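PDB 3D3Y: peptidase M16 C-terminal domain-containing protein from Enterococcus faecalis, which is of unknown function but probably binds a metal ion and belongs to the M16 peptidase family, many of whose members are zinc-dependent proteases. Local coordinates for residues Q165-D168 against Q169-P172; Y235-P238 against I239-V242; E336-N339 against I340-G343. One frame throughout, in Å; residues are numbered along the deposited sequence.

Contact 1: Q165-D168 against Q169-P172; sequences QSED and QKIP
S166 meets the backbone of Q169 with its hydroxyl: S166 OG takes the N-H of Q169 at 3.0 Å, in a nearly straight bond (N-H...O 164°). That oxygen is swung anti to the residue's own nitrogen (chi1 164°), which turns it toward the amides that follow, and it also receives a weak bond from D168 N. A serine suits this place because its short side chain can accept from two amide groups of a turning chain. The carbonyl of S166 reaches four residues on, S166 O taking a weak bond from K170 N at 3.3 Å. E167 lies alongside K170, both side chains pointing the same way, and they close in a salt bridge of 2.8 Å between E167 OE1 and K170 NZ. The ammonium comes to the syn side of the carboxylate, 27° out of its plane, and K170 NZ has a second partner in N164 OD1. The aliphatic part of K170 lies over the backbone, with K170 CG 3.2 Å from S166 O. D168 opens a type I beta turn that ends at I171, closed by a weak bond of 3.3 Å from I171 N to D168 O. Its carboxylate turns elsewhere, to R34 in a salt bridge and to the backbone N of H37, while the amide of Q169 is held by G83, N84 and R312. The contact lies near the surface, though Q169 is buried, in the loop between helices 150-162 and 177-182; D168 reaches the end of strand 24-34, and Q169 the hairpin between strands 74-82 and 85-95 and the loop between strands 303-309 and 314-321.

Contact 2: Y235-P238 against I239-V242; sequences YNQP and IRNV
The extended connection that leads from helix 211-219 to strand 244-251 brings Q237 and R240 together, three residues apart, within the M16 family region. Q237 NE2 and R240 NH1 stand 2.9 Å apart, but both are donors, so no hydrogen bond joins them; the amide and guanidinium planes are almost perpendicular, 89° apart. What settles each group lies on Y162: Q237 NE2 donates to its carbonyl, and the R240 guanidinium makes a cation-pi contact with its ring. Glutamine fits because its amide can face two ways at once: while NE2 gives, Q237 OE1 accepts from Y235 OH at 2.7 Å, in the carbonyl plane and on a lone pair. Q237 CG sits between the backbone N and the carbonyl carbon (chi1 54°), and the chain beyond is extended, which carries the amide to the hydroxyl of Y235. P238, next in sequence after Q237, has its phi restricted by the ring, in keeping with the extended chain here; P238 O lies at the edge of the R240 guanidinium, near its plane, without a hydrogen bond. Y162, the last residue of helix 150-162, meets Q237 and R240, and I239 and R240 also touch strand 411-421.

Contact 3: E336-N339 against I340-G343; sequences ELEN and IRLG
R341 crosses E338 and L337 on the last turns of helix 326-341, and its side chain can be followed outward. R341 CB sits 3.4 Å from E338 O, and R341 CG lies as close to L337 O, both against carbonyls of the preceding turn. The chain then runs extended from CG to NE, which takes R341 CD past the carboxylate, 3.3 Å from E338 OE2. Beyond it the guanidinium turns one face to L337, whose CD2 stands 4.1 Å above the plane, over its centre. R341 NH1 ends the path with a salt bridge of 2.7 Å to E338 OE2, met nearly along the C-O axis and only 10° out of the guanidinium plane; the carboxylate and guanidinium planes stand 63° apart. R341 NE donates to A407 O. Arginine suits the place because it offers a flat face to leucine and several N-H groups at its rim. The helix backbone bonds continue here, R341 N to L337 O at 2.9 Å being almost straight. I340 turns instead to the buried side, against F278 and F282 of helix 272-284 and I403 of helix 400-409, as befits a branched aliphatic residue. G343 leaves the helix with positive phi in a Schellman motif, a backbone shape that glycine adopts readily. The chemistry implies a guanidinium probably restricted in rotation by a leucine over one face, a carboxylate at its edge and bonds from NE and NH2 to the rest of the protein, while the E338 carboxylate would offset the arginine's charge.

Overall arrangement
Contacts 1 and 2 are neighbours in space, their centres 14 Å apart: Q165 lies against P238 and Q237, and the CB of S166 and the amide of Q169 pack on Y235. Both are loops flanking the end of helix 150-162. Contact 3 stands apart, about 31 Å from contact 1 and 22 Å from contact 2 between centres, on the last turns and end of a helix. Contact 1 is a mostly surface turn with one buried glutamine, closed by backbone bonds and a salt bridge; contact 2, partly buried, has no hydrogen bond or salt bridge between its halves and relies on outside partners; contact 3, also partly buried, combines a salt bridge with hydrophobic packing against neighbouring helices.

Contact 1: Q165-D168 against Q169-P172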
loop_
_atom_site.group_PDB
_atom_site.type_symbol
_atom_site.label_atom_id
_atom_site.label_comp_id
_atom_site.label_asym_id
_atom_site.label_seq_id
_atom_site.Cartn_x
_atom_site.Cartn_y
_atom_site.Cartn_z
ATOM N N GLN A 165 3.971 2.283 20.047
ATOM C CA GLN A 165 2.816 2.491 20.930
ATOM C C GLN A 165 1.542 1.803 20.379
ATOM O O GLN A 165 0.543 1.666 21.097
ATOM C CB GLN A 165 2.605 3.971 21.273
ATOM C CG GLN A 165 2.462 4.916 20.088
ATOM C CD GLN A 165 2.306 6.372 20.525
ATOM O OE1 GLN A 165 3.240 7.198 20.401
ATOM N NE2 GLN A 165 1.110 6.696 21.060
ATOM N N SER A 166 1.609 1.312 19.137
ATOM C CA SER A 166 0.453 0.693 18.510
ATOM C C SER A 166 0.717 -0.752 18.108
ATOM O O SER A 166 1.503 -1.014 17.166
ATOM C CB SER A 166 0.008 1.501 17.284
ATOM O OG SER A 166 -0.858 0.714 16.475
ATOM N N GLU A 167 0.017 -1.687 18.757
ATOM C CA GLU A 167 0.167 -3.100 18.384
ATOM C C GLU A 167 -0.232 -3.396 16.918
ATOM O O GLU A 167 0.251 -4.358 16.322
ATOM C CB GLU A 167 -0.534 -4.021 19.389
ATOM C CG GLU A 167 0.471 -4.853 20.299
ATOM C CD GLU A 167 1.796 -4.125 20.671
ATOM O OE1 GLU A 167 2.880 -4.743 20.497
ATOM O OE2 GLU A 167 1.770 -2.946 21.125
ATOM N N ASP A 168 -1.083 -2.550 16.336
ATOM C CA ASP A 168 -1.524 -2.748 14.955
ATOM C C ASP A 168 -0.554 -2.188 13.932
ATOM O O ASP A 168 -0.255 -2.831 12.922
ATOM C CB ASP A 168 -2.903 -2.130 14.751
ATOM C CG ASP A 168 -3.921 -2.635 15.740
ATOM O OD1 ASP A 168 -3.987 -3.848 15.973
ATOM O OD2 ASP A 168 -4.670 -1.810 16.302
ATOM N N GLN A 169 -0.068 -0.972 14.170
ATOM C CA GLN A 169 0.732 -0.278 13.155
ATOM C C GLN A 169 2.159 -0.796 13.053
ATOM O O GLN A 169 2.833 -0.540 12.064
ATOM C CB GLN A 169 0.757 1.222 13.408
ATOM C CG GLN A 169 -0.556 1.908 13.110
ATOM C CD GLN A 169 -0.830 2.070 11.611
ATOM O OE1 GLN A 169 0.031 1.837 10.776
ATOM N NE2 GLN A 169 -2.034 2.452 11.284
ATOM N N LYS A 170 2.618 -1.505 14.089
ATOM C CA LYS A 170 3.949 -2.126 14.058
ATOM C C LYS A 170 4.039 -3.372 13.155
ATOM O O LYS A 170 5.130 -3.889 12.889
ATOM C CB LYS A 170 4.457 -2.392 15.482
ATOM C CG LYS A 170 3.597 -3.292 16.310
ATOM C CD LYS A 170 4.329 -3.778 17.565
ATOM C CE LYS A 170 4.377 -2.720 18.637
ATOM N NZ LYS A 170 5.093 -3.237 19.855
ATOM N N ILE A 171 2.896 -3.798 12.624
ATOM C CA ILE A 171 2.794 -4.962 11.743
ATOM C C ILE A 171 2.715 -4.530 10.270
ATOM O O ILE A 171 1.859 -3.684 9.920
ATOM C CB ILE A 171 1.504 -5.770 12.091
ATOM C CG1 ILE A 171 1.373 -5.987 13.602
ATOM C CG2 ILE A 171 1.407 -7.104 11.301
ATOM C CD1 ILE A 171 2.458 -6.872 14.254
ATOM N N PRO A 172 3.547 -5.153 9.393
ATOM C CA PRO A 172 3.467 -4.897 7.951
ATOM C C PRO A 172 2.163 -5.399 7.345
ATOM O O PRO A 172 1.478 -6.252 7.919
ATOM C CB PRO A 172 4.638 -5.686 7.365
ATOM C CG PRO A 172 5.257 -6.415 8.471
ATOM C CD PRO A 172 4.613 -6.113 9.753
#

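Contact 2: Y235-P238 against I239-V242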
loop_
_atom_site.group_PDB
_atom_site.type_symbol
_atom_site.label_atom_id
_atom_site.label_comp_id
_atom_site.label_asym_id
_atom_site.label_seq_id
_atom_site.Cartn_x
_atom_site.Cartn_y
_atom_site.Cartn_z
ATOM N N TYR A 235 -3.691 7.575 10.414
ATOM C CA TYR A 235 -3.177 7.212 11.737
ATOM C C TYR A 235 -2.306 8.359 12.244
ATOM O O TYR A 235 -1.494 8.910 11.499
ATOM C CB TYR A 235 -2.363 5.914 11.713
ATOM C CG TYR A 235 -1.617 5.635 13.015
ATOM C CD1 TYR A 235 -2.213 4.893 14.054
ATOM C CD2 TYR A 235 -0.325 6.130 13.217
ATOM C CE1 TYR A 235 -1.529 4.634 15.256
ATOM C CE2 TYR A 235 0.370 5.878 14.417
ATOM C CZ TYR A 235 -0.233 5.136 15.422
ATOM O OH TYR A 235 0.488 4.905 16.576
ATOM N N ASN A 236 -2.485 8.676 13.524
ATOM C CA ASN A 236 -1.705 9.688 14.218
ATOM C C ASN A 236 -1.286 9.174 15.612
ATOM O O ASN A 236 -1.943 8.301 16.201
ATOM C CB ASN A 236 -2.548 10.980 14.332
ATOM C CG ASN A 236 -1.828 12.083 15.072
ATOM O OD1 ASN A 236 -0.801 12.594 14.594
ATOM N ND2 ASN A 236 -2.346 12.452 16.262
ATOM N N GLN A 237 -0.200 9.715 16.142
ATOM C CA GLN A 237 0.237 9.362 17.498
ATOM C C GLN A 237 0.962 10.557 18.075
ATOM O O GLN A 237 1.460 11.396 17.307
ATOM C CB GLN A 237 1.175 8.161 17.457
ATOM C CG GLN A 237 2.365 8.338 16.531
ATOM C CD GLN A 237 3.330 7.157 16.615
ATOM O OE1 GLN A 237 2.917 6.013 16.828
ATOM N NE2 GLN A 237 4.617 7.435 16.451
ATOM N N PRO A 238 1.024 10.660 19.413
ATOM C CA PRO A 238 1.760 11.781 19.991
ATOM C C PRO A 238 3.251 11.757 19.660
ATOM O O PRO A 238 3.854 10.668 19.518
ATOM C CB PRO A 238 1.560 11.595 21.500
ATOM C CG PRO A 238 0.399 10.693 21.633
ATOM C CD PRO A 238 0.440 9.798 20.457
ATOM N N ILE A 239 3.814 12.960 19.514
ATOM C CA ILE A 239 5.255 13.177 19.518
ATOM C C ILE A 239 5.804 12.854 20.919
ATOM O O ILE A 239 5.258 13.325 21.922
ATOM C CB ILE A 239 5.591 14.627 19.132
ATOM C CG1 ILE A 239 5.252 14.866 17.655
ATOM C CG2 ILE A 239 7.063 14.915 19.319
ATOM C CD1 ILE A 239 4.509 16.147 17.419
ATOM N N ARG A 240 6.852 12.033 20.962
ATOM C CA ARG A 240 7.600 11.720 22.178
ATOM C C ARG A 240 8.734 12.742 22.316
ATOM O O ARG A 240 9.365 13.136 21.325
ATOM C CB ARG A 240 8.233 10.320 22.088
ATOM C CG ARG A 240 7.286 9.097 21.983
ATOM C CD ARG A 240 7.913 7.987 21.061
ATOM N NE ARG A 240 7.428 8.055 19.677
ATOM C CZ ARG A 240 7.908 7.354 18.636
ATOM N NH1 ARG A 240 7.369 7.529 17.438
ATOM N NH2 ARG A 240 8.929 6.499 18.763
ATOM N N ASN A 241 9.026 13.155 23.542
ATOM C CA ASN A 241 10.129 14.096 23.735
ATOM C C ASN A 241 11.516 13.474 23.678
ATOM O O ASN A 241 12.505 14.171 23.413
ATOM C CB ASN A 241 9.912 14.989 24.960
ATOM C CG ASN A 241 8.968 16.159 24.652
ATOM O OD1 ASN A 241 9.230 16.965 23.736
ATOM N ND2 ASN A 241 7.858 16.244 25.390
ATOM N N VAL A 242 11.594 12.161 23.853
ATOM C CA VAL A 242 12.871 11.479 23.763
ATOM C C VAL A 242 12.880 10.613 22.489
ATOM O O VAL A 242 11.888 9.941 22.190
ATOM C CB VAL A 242 13.120 10.631 25.037
ATOM C CG1 VAL A 242 14.375 9.773 24.905
ATOM C CG2 VAL A 242 13.228 11.528 26.277
#

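Contact 3: E336-N339 against I340-G343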
loop_
_atom_site.group_PDB
_atom_site.type_symbol
_atom_site.label_atom_id
_atom_site.label_comp_id
_atom_site.label_asym_id
_atom_site.label_seq_id
_atom_site.Cartn_x
_atom_site.Cartn_y
_atom_site.Cartn_z
ATOM N N GLU A 336 22.220 18.409 7.001
ATOM C CA GLU A 336 21.411 18.662 5.812
ATOM C C GLU A 336 19.994 19.083 6.161
ATOM O O GLU A 336 19.436 19.943 5.506
ATOM C CB GLU A 336 21.412 17.465 4.855
ATOM C CG GLU A 336 22.816 17.183 4.239
ATOM C CD GLU A 336 23.476 18.441 3.678
ATOM O OE1 GLU A 336 22.768 19.325 3.146
ATOM O OE2 GLU A 336 24.709 18.566 3.760
ATOM N N LEU A 337 19.414 18.495 7.202
ATOM C CA LEU A 337 18.087 18.925 7.624
ATOM C C LEU A 337 18.086 20.386 8.108
ATOM O O LEU A 337 17.207 21.179 7.751
ATOM C CB LEU A 337 17.511 17.964 8.675
ATOM C CG LEU A 337 16.147 18.322 9.288
ATOM C CD1 LEU A 337 15.081 18.532 8.152
ATOM C CD2 LEU A 337 15.725 17.174 10.246
ATOM N N GLU A 338 19.080 20.747 8.908
ATOM C CA GLU A 338 19.231 22.119 9.328
ATOM C C GLU A 338 19.396 23.075 8.139
ATOM O O GLU A 338 18.839 24.186 8.140
ATOM C CB GLU A 338 20.401 22.244 10.295
ATOM C CG GLU A 338 20.079 21.609 11.668
ATOM C CD GLU A 338 18.746 22.145 12.265
ATOM O OE1 GLU A 338 18.559 23.389 12.300
ATOM O OE2 GLU A 338 17.894 21.304 12.675
ATOM N N ASN A 339 20.145 22.639 7.126
ATOM C CA ASN A 339 20.332 23.459 5.946
ATOM C C ASN A 339 19.022 23.766 5.253
ATOM O O ASN A 339 18.799 24.898 4.825
ATOM C CB ASN A 339 21.308 22.801 4.969
ATOM C CG ASN A 339 22.747 22.940 5.424
ATOM O OD1 ASN A 339 23.065 23.794 6.269
ATOM N ND2 ASN A 339 23.639 22.135 4.836
ATOM N N ILE A 340 18.164 22.753 5.121
ATOM C CA ILE A 340 16.818 22.992 4.580
ATOM C C ILE A 340 16.044 23.927 5.523
ATOM O O ILE A 340 15.430 24.884 5.071
ATOM C CB ILE A 340 16.041 21.676 4.358
ATOM C CG1 ILE A 340 16.799 20.783 3.315
ATOM C CG2 ILE A 340 14.596 21.985 3.945
ATOM C CD1 ILE A 340 16.248 19.336 3.227
ATOM N N ARG A 341 16.053 23.654 6.831
ATOM C CA ARG A 341 15.374 24.574 7.770
ATOM C C ARG A 341 15.825 26.029 7.561
ATOM O O ARG A 341 15.005 26.969 7.610
ATOM C CB ARG A 341 15.601 24.153 9.229
ATOM C CG ARG A 341 14.879 22.869 9.568
ATOM C CD ARG A 341 15.226 22.281 10.968
ATOM N NE ARG A 341 14.189 21.323 11.330
ATOM C CZ ARG A 341 14.252 20.444 12.326
ATOM N NH1 ARG A 341 15.360 20.325 13.068
ATOM N NH2 ARG A 341 13.198 19.664 12.561
ATOM N N LEU A 342 17.123 26.209 7.321
ATOM C CA LEU A 342 17.708 27.556 7.116
ATOM C C LEU A 342 17.390 28.151 5.741
ATOM O O LEU A 342 17.645 29.324 5.506
ATOM C CB LEU A 342 19.230 27.529 7.338
ATOM C CG LEU A 342 19.690 27.303 8.794
ATOM C CD1 LEU A 342 21.155 26.806 8.841
ATOM C CD2 LEU A 342 19.535 28.587 9.613
ATOM N N GLY A 343 16.822 27.340 4.849
ATOM C CA GLY A 343 16.467 27.832 3.509
ATOM C C GLY A 343 17.673 27.853 2.601
ATOM O O GLY A 343 17.692 28.563 1.591
#